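Local coordinates for protein ribonucleoside-diphosphate reductase, alpha chain (Actinobacillus ureae ATCC 25976, PDB 6DQX) that probably catalyses the reduction of ribonucleoside diphosphates to deoxyribonucleotides, as the catalytic alpha subunit of a class Id ribonucleotide reductase, at residues Ser283-Phe288 / Ala336-Thr341; Leu101-Phe106 / Ser321-Lys326. All coordinates share one frame; numbering follows the deposited sequence.

Contact 1: Ser283-Phe288 / Ala336-Thr341; sequences SNDESF and AHRFAT
Arg338 and Asp285 meet in a salt bridge. The N-H of Arg338 NE runs to Asp285 OD2 over 3.1 Å with an angle of 165°. The acceptor lies close to the guanidinium plane, whereas OD2 is met on its anti side, from somewhat out of the carboxylate plane, and the two planes are turned 66° apart. The bond is therefore a single, nearly straight N-H to oxygen link through NE. Arg338 gets there by an extended chain, with CG anti to the backbone N, which carries CD past Asp285 O.

Glu286 crosses the arginine chain at about a right angle. Its OE2 sits 3.6 Å from Phe339 CA and well out of the guanidinium plane; its salt bridge goes instead to Arg342, one turn further along the helix. Arg338 and Arg342 thus each face a carboxylate, whose charge would be expected to balance theirs.

Deeper in, the Phe339 ring lies face-on to the backbone of Phe288: Phe288 CA stands 3.7 Å from the ring centroid and 6° off the normal, a CH-pi contact, while Phe288 CB touches Phe339 CZ. Ser287 O receives the CA-H of Ala336, at 3.4 Å from Ala336 CA and nearly straight at the hydrogen, and also lies 3.2 Å from Phe339 CB. Before these residues, Ser283 OG accepts from Asp285 N, forming an ST turn. In this way the loop leading into strand 288-296 packs on helix 334-343 within the ribonucleotide reductase barrel domain.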
loop_
_atom_site.group_PDB
_atom_site.type_symbol
_atom_site.label_atom_id
_atom_site.label_comp_id
_atom_site.label_asym_id
_atom_site.label_seq_id
_atom_site.Cartn_x
_atom_site.Cartn_y
_atom_site.Cartn_z
ATOM N N SER A 283 1.471 -19.588 4.302
ATOM C CA SER A 283 0.280 -20.037 3.565
ATOM C C SER A 283 -0.758 -18.927 3.582
ATOM O O SER A 283 -0.554 -17.897 4.189
ATOM C CB SER A 283 -0.329 -21.256 4.255
ATOM O OG SER A 283 -0.769 -20.874 5.529
ATOM N N ASN A 284 -1.903 -19.183 2.957
ATOM C CA ASN A 284 -3.060 -18.270 3.021
ATOM C C ASN A 284 -3.470 -17.870 4.452
ATOM O O ASN A 284 -3.897 -16.727 4.668
ATOM C CB ASN A 284 -4.280 -18.908 2.301
ATOM C CG ASN A 284 -4.128 -18.961 0.790
ATOM O OD1 ASN A 284 -4.303 -20.022 0.168
ATOM N ND2 ASN A 284 -3.802 -17.824 0.182
ATOM N N ASP A 285 -3.292 -18.769 5.425
ATOM C CA ASP A 285 -3.694 -18.534 6.809
ATOM C C ASP A 285 -2.565 -18.266 7.831
ATOM O O ASP A 285 -2.863 -17.857 8.944
ATOM C CB ASP A 285 -4.583 -19.692 7.323
ATOM C CG ASP A 285 -3.901 -21.062 7.240
ATOM O OD1 ASP A 285 -3.984 -21.698 6.161
ATOM O OD2 ASP A 285 -3.301 -21.531 8.239
ATOM N N GLU A 286 -1.297 -18.476 7.444
ATOM C CA GLU A 286 -0.162 -18.339 8.349
ATOM C C GLU A 286 1.010 -17.581 7.715
ATOM O O GLU A 286 1.407 -17.885 6.617
ATOM C CB GLU A 286 0.309 -19.721 8.783
ATOM C CG GLU A 286 -0.593 -20.363 9.831
ATOM C CD GLU A 286 -0.042 -21.684 10.361
ATOM O OE1 GLU A 286 0.519 -22.484 9.590
ATOM O OE2 GLU A 286 -0.193 -21.949 11.564
ATOM N N SER A 287 1.556 -16.627 8.449
ATOM C CA SER A 287 2.793 -15.916 8.054
ATOM C C SER A 287 3.864 -16.351 9.073
ATOM O O SER A 287 3.652 -16.255 10.285
ATOM C CB SER A 287 2.590 -14.419 8.110
ATOM O OG SER A 287 1.651 -14.061 7.112
ATOM N N PHE A 288 4.993 -16.860 8.594
ATOM C CA PHE A 288 6.019 -17.319 9.542
ATOM C C PHE A 288 6.632 -16.175 10.312
ATOM O O PHE A 288 6.816 -15.074 9.777
ATOM C CB PHE A 288 7.061 -18.238 8.890
ATOM C CG PHE A 288 7.969 -17.585 7.867
ATOM C CD1 PHE A 288 8.969 -16.706 8.240
ATOM C CD2 PHE A 288 7.867 -17.934 6.527
ATOM C CE1 PHE A 288 9.838 -16.159 7.274
ATOM C CE2 PHE A 288 8.725 -17.391 5.572
ATOM C CZ PHE A 288 9.692 -16.510 5.949
ATOM N N ALA A 336 0.342 -14.209 11.584
ATOM C CA ALA A 336 1.573 -14.448 12.350
ATOM C C ALA A 336 1.244 -14.955 13.755
ATOM O O ALA A 336 1.924 -15.837 14.291
ATOM C CB ALA A 336 2.403 -13.204 12.429
ATOM N N HIS A 337 0.216 -14.377 14.360
ATOM C CA HIS A 337 -0.250 -14.865 15.673
ATOM C C HIS A 337 -0.598 -16.343 15.603
ATOM O O HIS A 337 -0.166 -17.129 16.489
ATOM C CB HIS A 337 -1.453 -14.051 16.143
ATOM C CG HIS A 337 -2.083 -14.576 17.390
ATOM N ND1 HIS A 337 -1.589 -14.289 18.632
ATOM C CD2 HIS A 337 -3.127 -15.406 17.582
ATOM C CE1 HIS A 337 -2.316 -14.908 19.545
ATOM N NE2 HIS A 337 -3.261 -15.582 18.934
ATOM N N ARG A 338 -1.334 -16.729 14.552
ATOM C CA ARG A 338 -1.720 -18.107 14.308
ATOM C C ARG A 338 -0.470 -18.993 14.150
ATOM O O ARG A 338 -0.338 -20.038 14.805
ATOM C CB ARG A 338 -2.603 -18.220 13.065
ATOM C CG ARG A 338 -3.009 -19.644 12.742
ATOM C CD ARG A 338 -4.044 -19.685 11.648
ATOM N NE ARG A 338 -4.242 -21.038 11.151
ATOM C CZ ARG A 338 -4.963 -21.993 11.749
ATOM N NH1 ARG A 338 -5.571 -21.800 12.906
ATOM N NH2 ARG A 338 -5.060 -23.172 11.165
ATOM N N PHE A 339 0.449 -18.562 13.300
ATOM C CA PHE A 339 1.676 -19.326 13.103
ATOM C C PHE A 339 2.440 -19.559 14.376
ATOM O O PHE A 339 2.803 -20.701 14.679
ATOM C CB PHE A 339 2.623 -18.658 12.075
ATOM C CG PHE A 339 3.877 -19.455 11.838
ATOM C CD1 PHE A 339 4.964 -19.312 12.677
ATOM C CD2 PHE A 339 3.943 -20.360 10.790
ATOM C CE1 PHE A 339 6.138 -20.028 12.467
ATOM C CE2 PHE A 339 5.095 -21.111 10.578
ATOM C CZ PHE A 339 6.186 -20.947 11.416
ATOM N N ALA A 340 2.719 -18.491 15.110
ATOM C CA ALA A 340 3.460 -18.596 16.355
ATOM C C ALA A 340 2.766 -19.539 17.345
ATOM O O ALA A 340 3.416 -20.410 17.907
ATOM C CB ALA A 340 3.664 -17.259 17.009
ATOM N N THR A 341 1.464 -19.367 17.510
ATOM C CA THR A 341 0.660 -20.245 18.395
ATOM C C THR A 341 0.802 -21.741 18.039
ATOM O O THR A 341 0.966 -22.590 18.922
ATOM C CB THR A 341 -0.819 -19.849 18.361
ATOM O OG1 THR A 341 -0.910 -18.489 18.798
ATOM C CG2 THR A 341 -1.656 -20.779 19.302
#

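Contact 2: Leu101-Phe106 / Ser321-Lys326; sequences LPISCF and SEFIEK. With EDO (1,2-ethanediol), chain F.
Phe323 is the main projection of helix 308-327 here, and Leu101 and Ile103 supply the surface it fits against. The two aliphatic residues touch different parts of the ring. Leu101 CD1 comes at the edge, near the ring plane, 4.0 Å from Phe323 CE1. Ile103 lies along the CD1-CE1 side by both of its branches: CG2 is 3.6 Å from Phe323 CD1, and the CD1 methyl of Ile103 is 3.7 Å from Phe323 CE1. The isoleucine torsions account for this two-pronged fit: chi1 (51°) sets CG1 between the backbone N and the carbonyl carbon and CG2 beside the N, and an extended chi2 (159°) carries the CD1 methyl on to Phe323 CE1.

The other leucine methyl reaches the next turn of the helix. Leu101 CD2 fits between the Phe323 ring and the lysine stem, 3.8 Å from Lys326 CB and 4.0 Å from Phe323 CD1; the leucine and lysine chains run past each other in opposite directions.

Pro102 presents its ring to Glu322, the residue before Phe323: Pro102 CG stands 3.5 Å from Glu322 OE2, with CB and CD slightly farther away. While OE2 rests against the proline ring, Glu322 OE1 accepts from Gly96 N. Lys326 NZ is turned to the carbonyls of Leu97 and Gly100, to which it donates, with only a long salt bridge, 3.8 Å, between Lys326 NZ and Glu322 OE2. No hydrogen bond joins the two segments, so the fit rests on shape.

Around this fit, Met127 and Ile130 of helix 114-130 touch Ile103 and Leu101 respectively, Val289 of strand 288-296 touches Ile103, and helix 334-343 lies alongside helix 308-327.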
loop_
_atom_site.group_PDB
_atom_site.type_symbol
_atom_site.label_atom_id
_atom_site.label_comp_id
_atom_site.label_asym_id
_atom_site.label_seq_id
_atom_site.Cartn_x
_atom_site.Cartn_y
_atom_site.Cartn_z
ATOM N N LEU A 101 7.866 -5.591 19.180
ATOM C CA LEU A 101 7.750 -7.042 19.206
ATOM C C LEU A 101 9.170 -7.615 19.259
ATOM O O LEU A 101 10.108 -6.999 18.757
ATOM C CB LEU A 101 7.020 -7.574 17.973
ATOM C CG LEU A 101 5.533 -7.203 17.833
ATOM C CD1 LEU A 101 5.015 -7.564 16.460
ATOM C CD2 LEU A 101 4.706 -7.883 18.921
ATOM N N PRO A 102 9.317 -8.815 19.829
ATOM C CA PRO A 102 10.655 -9.425 19.972
ATOM C C PRO A 102 11.053 -10.395 18.842
ATOM O O PRO A 102 12.061 -11.103 18.989
ATOM C CB PRO A 102 10.512 -10.143 21.322
ATOM C CG PRO A 102 9.129 -10.686 21.242
ATOM C CD PRO A 102 8.314 -9.567 20.605
ATOM N N ILE A 103 10.302 -10.430 17.734
ATOM C CA ILE A 103 10.568 -11.337 16.602
ATOM C C ILE A 103 11.571 -10.715 15.619
ATOM O O ILE A 103 11.689 -9.504 15.557
ATOM C CB ILE A 103 9.295 -11.800 15.854
ATOM C CG1 ILE A 103 8.406 -10.607 15.456
ATOM C CG2 ILE A 103 8.481 -12.772 16.727
ATOM C CD1 ILE A 103 7.439 -10.861 14.325
ATOM N N SER A 104 12.291 -11.568 14.887
ATOM C CA SER A 104 13.358 -11.146 13.922
ATOM C C SER A 104 13.067 -11.478 12.446
ATOM O O SER A 104 13.898 -11.225 11.571
ATOM C CB SER A 104 14.713 -11.778 14.340
ATOM O OG SER A 104 15.224 -11.112 15.498
ATOM N N CYS A 105 11.900 -12.028 12.163
ATOM C CA CYS A 105 11.461 -12.203 10.780
ATOM C C CYS A 105 9.932 -12.221 10.726
ATOM O O CYS A 105 9.247 -12.451 11.741
ATOM C CB CYS A 105 12.077 -13.486 10.152
ATOM S SG CYS A 105 11.403 -15.023 10.837
ATOM N N PHE A 106 9.413 -12.010 9.525
ATOM C CA PHE A 106 7.980 -12.026 9.254
ATOM C C PHE A 106 7.826 -12.333 7.760
ATOM O O PHE A 106 8.242 -11.532 6.900
ATOM C CB PHE A 106 7.357 -10.678 9.631
ATOM C CG PHE A 106 5.857 -10.683 9.664
ATOM C CD1 PHE A 106 5.117 -10.766 8.494
ATOM C CD2 PHE A 106 5.174 -10.608 10.876
ATOM C CE1 PHE A 106 3.730 -10.780 8.516
ATOM C CE2 PHE A 106 3.782 -10.616 10.905
ATOM C CZ PHE A 106 3.057 -10.721 9.726
ATOM N N SER A 321 6.378 -16.874 23.489
ATOM C CA SER A 321 5.173 -16.655 24.309
ATOM C C SER A 321 4.815 -15.157 24.402
ATOM O O SER A 321 3.639 -14.797 24.273
ATOM C CB SER A 321 5.324 -17.283 25.694
ATOM O OG SER A 321 5.450 -18.682 25.580
ATOM N N GLU A 322 5.822 -14.290 24.535
ATOM C CA GLU A 322 5.579 -12.842 24.495
ATOM C C GLU A 322 5.016 -12.364 23.160
ATOM O O GLU A 322 4.046 -11.570 23.134
ATOM C CB GLU A 322 6.832 -12.024 24.829
ATOM C CG GLU A 322 6.563 -10.529 24.758
ATOM C CD GLU A 322 7.707 -9.689 25.218
ATOM O OE1 GLU A 322 7.850 -9.547 26.440
ATOM O OE2 GLU A 322 8.446 -9.166 24.355
ATOM N N PHE A 323 5.629 -12.796 22.051
ATOM C CA PHE A 323 5.091 -12.437 20.756
ATOM C C PHE A 323 3.624 -12.864 20.662
ATOM O O PHE A 323 2.780 -12.082 20.199
ATOM C CB PHE A 323 5.890 -12.995 19.569
ATOM C CG PHE A 323 5.169 -12.855 18.273
ATOM C CD1 PHE A 323 5.188 -11.637 17.581
ATOM C CD2 PHE A 323 4.385 -13.887 17.780
ATOM C CE1 PHE A 323 4.461 -11.484 16.414
ATOM C CE2 PHE A 323 3.654 -13.735 16.606
ATOM C CZ PHE A 323 3.697 -12.536 15.921
ATOM N N ILE A 324 3.325 -14.093 21.067
ATOM C CA ILE A 324 1.948 -14.599 20.992
ATOM C C ILE A 324 1.032 -13.676 21.803
ATOM O O ILE A 324 -0.005 -13.258 21.279
ATOM C CB ILE A 324 1.866 -16.085 21.418
ATOM C CG1 ILE A 324 2.529 -16.972 20.349
ATOM C CG2 ILE A 324 0.419 -16.559 21.663
ATOM C CD1 ILE A 324 3.023 -18.299 20.880
ATOM N N GLU A 325 1.411 -13.355 23.040
ATOM C CA GLU A 325 0.554 -12.527 23.928
ATOM C C GLU A 325 0.335 -11.120 23.351
ATOM O O GLU A 325 -0.790 -10.592 23.374
ATOM C CB GLU A 325 1.156 -12.448 25.338
ATOM C CG GLU A 325 0.397 -11.628 26.383
ATOM C CD GLU A 325 -1.046 -12.074 26.599
ATOM O OE1 GLU A 325 -1.866 -11.210 26.995
ATOM O OE2 GLU A 325 -1.371 -13.271 26.376
ATOM N N LYS A 326 1.409 -10.522 22.839
ATOM C CA LYS A 326 1.357 -9.174 22.273
ATOM C C LYS A 326 0.582 -9.089 20.973
ATOM O O LYS A 326 -0.140 -8.097 20.736
ATOM C CB LYS A 326 2.769 -8.623 22.046
ATOM C CG LYS A 326 3.480 -8.206 23.312
ATOM C CD LYS A 326 4.777 -7.499 22.956
ATOM C CE LYS A 326 5.402 -6.809 24.145
ATOM N NZ LYS A 326 6.517 -5.949 23.649
HETATM C C1 EDO F . 6.326 -20.170 29.015
HETATM O O1 EDO F . 6.152 -18.889 28.392
HETATM C C2 EDO F . 7.177 -21.101 28.169
HETATM O O2 EDO F . 6.758 -21.084 26.809
#

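In the fold
The centres of contacts 1 and 2 are 12 Å apart, and their segments alternate along the chain. Helices 308-327 and 334-343 are consecutive, while strands 105-109 and 288-296 pair antiparallel, and each contact joins one helix to the lead-in and start of one strand. They touch directly: Ala340 CB lies 3.5 Å from Phe323 CD2, and Ala336 CB lies 3.3 Å from Phe106 CE2. Neither contact reaches a metal. The side chain of Phe288 in contact 1 is about 13 Å from a bound magnesium ion, and that of Glu322 in contact 2 is about 10 Å from the side chain of His65, a magnesium-binding residue whose ion is absent from this chain.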